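Local structure of CHAD domain protein (Streptomyces chartreusis, 6RN5) at residues S18-A30 with R285-P297. The protein binds polyphosphate, as a phosin built on a CHAD domain, and also binds copper ions. Sequence-based numbering, arbitrary orientation.
Sequences SPTGDTLAGYLRA and RLHRYAREAVSGP. With SO4 (sulfate ion), chain G; SO4 (sulfate ion), chain F.
Tyr27 is the main bump of this contact: its ring lies along the end of helix 274-295, with Ala293 CA 3.8 Å from the ring centroid and 17° off its normal, a CH-pi contact over one face. The ring gets there because CG is anti to the backbone N (chi1 -177°). Ala293 CB adds to the same seat, 3.7 Å from Tyr27 CD2. At the far end of the ring, Tyr27 OH donates to Glu292 OE1 at 2.6 Å, meeting it on the anti side but tilted out of the carboxylate plane; ring and carboxylate are nearly perpendicular. Arg68 of helix 56-75 forms a salt bridge with Glu292 OE2, so both carboxylate oxygens are engaged.

The reverse fit uses the missing side chain of Gly26: Pro297 lays its ring on this bare backbone, CG 3.5 Å from Gly26 C. Gly296, just past the helix end, with positive phi, offers an equally bare surface, where Thr23 CG2 comes within 3.5 Å of Gly296 CA. Pro19 rests on the last turn, its CB 3.4 Å from Val294 O.

The axes of segments 21-30 and 285-295 approach to 8.3 Å, with their N-to-C directions 112° apart. Tyr289 OH donates to a sulfate also bound by Arg64, Arg67 and Arg68, so Arg68 links Glu292 to a basic anion site, consistent with polyphosphate binding by the all-helical CHAD fold.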
# COMPACT_ATOMS: atom_id res chain seq x y z
N SER A 18 13.64 27.87 41.18
CA SER A 18 13.78 27.96 39.70
C SER A 18 15.19 27.50 39.20
O SER A 18 16.22 27.86 39.77
CB SER A 18 13.50 29.38 39.20
OG SER A 18 14.66 30.19 39.36
N PRO A 19 15.23 26.74 38.12
CA PRO A 19 16.42 25.94 37.75
C PRO A 19 17.67 26.74 37.41
O PRO A 19 17.62 27.67 36.59
CB PRO A 19 15.94 25.20 36.50
CG PRO A 19 14.91 26.10 35.91
CD PRO A 19 14.17 26.66 37.08
N THR A 20 18.80 26.33 37.99
CA THR A 20 20.10 26.94 37.68
C THR A 20 21.19 25.91 37.32
O THR A 20 20.93 24.68 37.23
CB THR A 20 20.59 27.77 38.86
OG1 THR A 20 20.82 26.90 39.96
CG2 THR A 20 19.54 28.82 39.26
N GLY A 21 22.41 26.41 37.11
CA GLY A 21 23.59 25.56 37.02
C GLY A 21 23.62 24.41 38.02
O GLY A 21 24.06 23.30 37.71
N ASP A 22 23.16 24.66 39.23
CA ASP A 22 23.24 23.62 40.25
C ASP A 22 22.23 22.54 40.02
O ASP A 22 22.47 21.41 40.35
CB ASP A 22 23.10 24.22 41.65
CG ASP A 22 24.25 25.18 41.97
OD1 ASP A 22 25.32 25.10 41.32
OD2 ASP A 22 24.06 26.03 42.86
N THR A 23 21.08 22.91 39.45
CA THR A 23 20.08 21.94 39.03
C THR A 23 20.66 21.06 37.93
O THR A 23 20.50 19.84 37.96
CB THR A 23 18.79 22.61 38.49
OG1 THR A 23 18.40 23.64 39.38
CG2 THR A 23 17.61 21.60 38.38
N LEU A 24 21.35 21.70 36.99
CA LEU A 24 22.00 21.03 35.88
C LEU A 24 23.04 20.03 36.40
O LEU A 24 23.10 18.93 35.89
CB LEU A 24 22.69 22.04 34.97
CG LEU A 24 23.68 21.54 33.92
CD1 LEU A 24 22.97 20.61 32.96
CD2 LEU A 24 24.27 22.74 33.17
N ALA A 25 23.87 20.44 37.36
CA ALA A 25 24.88 19.59 37.95
C ALA A 25 24.22 18.39 38.63
O ALA A 25 24.73 17.27 38.52
CB ALA A 25 25.71 20.34 38.96
N GLY A 26 23.13 18.63 39.33
CA GLY A 26 22.40 17.54 40.03
C GLY A 26 21.93 16.51 39.01
O GLY A 26 22.04 15.32 39.24
N TYR A 27 21.42 16.98 37.87
CA TYR A 27 20.92 16.07 36.84
C TYR A 27 22.05 15.23 36.24
O TYR A 27 21.91 13.99 36.14
CB TYR A 27 20.17 16.82 35.76
CG TYR A 27 19.55 15.96 34.69
CD1 TYR A 27 18.45 15.13 34.97
CD2 TYR A 27 20.08 15.93 33.40
CE1 TYR A 27 17.89 14.31 33.96
CE2 TYR A 27 19.55 15.12 32.40
CZ TYR A 27 18.45 14.32 32.68
OH TYR A 27 17.93 13.56 31.66
N LEU A 28 23.17 15.89 35.90
CA LEU A 28 24.34 15.20 35.39
C LEU A 28 24.90 14.16 36.38
O LEU A 28 25.19 13.04 35.98
CB LEU A 28 25.45 16.19 34.95
CG LEU A 28 25.14 16.95 33.65
CD1 LEU A 28 26.10 18.10 33.42
CD2 LEU A 28 25.14 16.00 32.45
N ARG A 29 25.08 14.55 37.64
CA ARG A 29 25.54 13.61 38.68
C ARG A 29 24.63 12.36 38.80
O ARG A 29 25.12 11.24 38.88
CB ARG A 29 25.73 14.31 40.05
CG ARG A 29 26.99 15.19 40.11
CD ARG A 29 27.38 15.67 41.53
NE ARG A 29 26.24 16.40 42.09
CZ ARG A 29 26.09 17.74 42.10
NH1 ARG A 29 24.96 18.26 42.61
NH2 ARG A 29 27.05 18.56 41.64
N ALA A 30 23.32 12.58 38.78
CA ALA A 30 22.33 11.52 38.85
C ALA A 30 22.41 10.55 37.67
O ALA A 30 22.39 9.34 37.87
CB ALA A 30 20.93 12.11 38.89
N ARG A 285 13.95 14.44 21.05
CA ARG A 285 14.63 13.81 22.16
C ARG A 285 15.49 14.77 22.98
O ARG A 285 15.45 14.76 24.22
CB ARG A 285 15.43 12.61 21.69
CG ARG A 285 15.46 11.58 22.80
CD ARG A 285 15.88 10.23 22.35
NE ARG A 285 17.17 10.27 21.68
CZ ARG A 285 17.71 9.21 21.06
NH1 ARG A 285 17.08 8.04 21.08
NH2 ARG A 285 18.87 9.32 20.43
N LEU A 286 16.22 15.65 22.28
CA LEU A 286 16.98 16.71 22.93
C LEU A 286 16.08 17.55 23.81
O LEU A 286 16.46 17.87 24.94
CB LEU A 286 17.72 17.58 21.89
CG LEU A 286 18.90 16.82 21.24
CD1 LEU A 286 19.57 17.56 20.05
CD2 LEU A 286 19.93 16.57 22.31
N HIS A 287 14.91 17.89 23.30
CA HIS A 287 13.92 18.70 24.02
C HIS A 287 13.39 17.92 25.25
O HIS A 287 13.27 18.44 26.31
CB HIS A 287 12.77 19.11 23.04
CG HIS A 287 11.58 19.73 23.69
ND1 HIS A 287 11.66 20.88 24.45
CD2 HIS A 287 10.27 19.38 23.66
CE1 HIS A 287 10.44 21.20 24.87
NE2 HIS A 287 9.58 20.31 24.40
N ARG A 288 13.16 16.63 25.12
CA ARG A 288 12.61 15.87 26.25
C ARG A 288 13.58 15.86 27.39
O ARG A 288 13.20 16.10 28.52
CB ARG A 288 12.25 14.45 25.81
CG ARG A 288 10.83 14.36 25.20
CD ARG A 288 10.17 13.06 25.72
NE ARG A 288 10.98 11.99 25.22
CZ ARG A 288 11.65 11.05 25.88
NH1 ARG A 288 11.56 10.88 27.19
NH2 ARG A 288 12.37 10.21 25.16
N TYR A 289 14.84 15.68 27.07
CA TYR A 289 15.88 15.53 28.08
C TYR A 289 16.26 16.84 28.69
O TYR A 289 16.74 16.86 29.81
CB TYR A 289 17.13 14.88 27.47
CG TYR A 289 16.94 13.48 26.95
CD1 TYR A 289 15.88 12.67 27.38
CD2 TYR A 289 17.87 12.92 26.08
CE1 TYR A 289 15.75 11.37 26.94
CE2 TYR A 289 17.74 11.63 25.63
CZ TYR A 289 16.69 10.85 26.05
OH TYR A 289 16.56 9.53 25.56
N ALA A 290 16.05 17.93 27.96
CA ALA A 290 16.22 19.28 28.50
C ALA A 290 15.13 19.59 29.53
O ALA A 290 15.43 20.14 30.61
CB ALA A 290 16.21 20.32 27.35
N ARG A 291 13.88 19.29 29.20
CA ARG A 291 12.79 19.35 30.18
C ARG A 291 13.17 18.56 31.44
O ARG A 291 12.94 19.04 32.54
CB ARG A 291 11.46 18.83 29.60
CG ARG A 291 10.83 19.82 28.63
CD ARG A 291 9.58 19.29 27.92
NE ARG A 291 8.34 19.36 28.72
CZ ARG A 291 7.69 18.32 29.24
NH1 ARG A 291 8.10 17.05 29.08
NH2 ARG A 291 6.59 18.54 29.94
N GLU A 292 13.72 17.35 31.29
CA GLU A 292 14.21 16.57 32.45
C GLU A 292 15.28 17.34 33.25
O GLU A 292 15.22 17.42 34.47
CB GLU A 292 14.81 15.23 32.00
CG GLU A 292 13.81 14.22 31.47
CD GLU A 292 14.36 12.82 31.42
OE1 GLU A 292 15.51 12.58 31.90
OE2 GLU A 292 13.65 11.93 30.92
N ALA A 293 16.29 17.88 32.57
CA ALA A 293 17.38 18.57 33.24
C ALA A 293 16.93 19.76 34.10
O ALA A 293 17.47 20.05 35.19
CB ALA A 293 18.40 19.02 32.19
N VAL A 294 15.93 20.46 33.56
CA VAL A 294 15.34 21.67 34.11
C VAL A 294 14.51 21.34 35.33
O VAL A 294 14.46 22.13 36.24
CB VAL A 294 14.48 22.37 33.03
CG1 VAL A 294 13.41 23.24 33.62
CG2 VAL A 294 15.41 23.19 32.13
N SER A 295 13.87 20.19 35.31
CA SER A 295 13.20 19.66 36.48
C SER A 295 14.23 19.18 37.53
O SER A 295 13.97 19.22 38.73
CB SER A 295 12.32 18.50 36.01
OG SER A 295 11.77 17.86 37.13
N GLY A 296 15.38 18.70 37.06
CA GLY A 296 16.51 18.30 37.91
C GLY A 296 16.54 16.82 38.30
O GLY A 296 15.73 16.01 37.80
N PRO A 297 17.47 16.45 39.21
CA PRO A 297 17.44 15.09 39.77
C PRO A 297 16.20 14.91 40.69
O PRO A 297 15.51 13.88 40.62
CB PRO A 297 18.74 15.03 40.58
CG PRO A 297 18.99 16.43 40.99
CD PRO A 297 18.52 17.28 39.84
S SO4 G . 13.83 7.45 26.67
O1 SO4 G . 15.15 7.04 27.10
O2 SO4 G . 13.07 7.82 27.89
O3 SO4 G . 13.13 6.37 25.97
O4 SO4 G . 14.00 8.56 25.70
S SO4 F . 18.90 5.44 19.12
O1 SO4 F . 19.91 5.73 20.18
O2 SO4 F . 17.63 5.06 19.76
O3 SO4 F . 18.66 6.63 18.22
O4 SO4 F . 19.39 4.25 18.38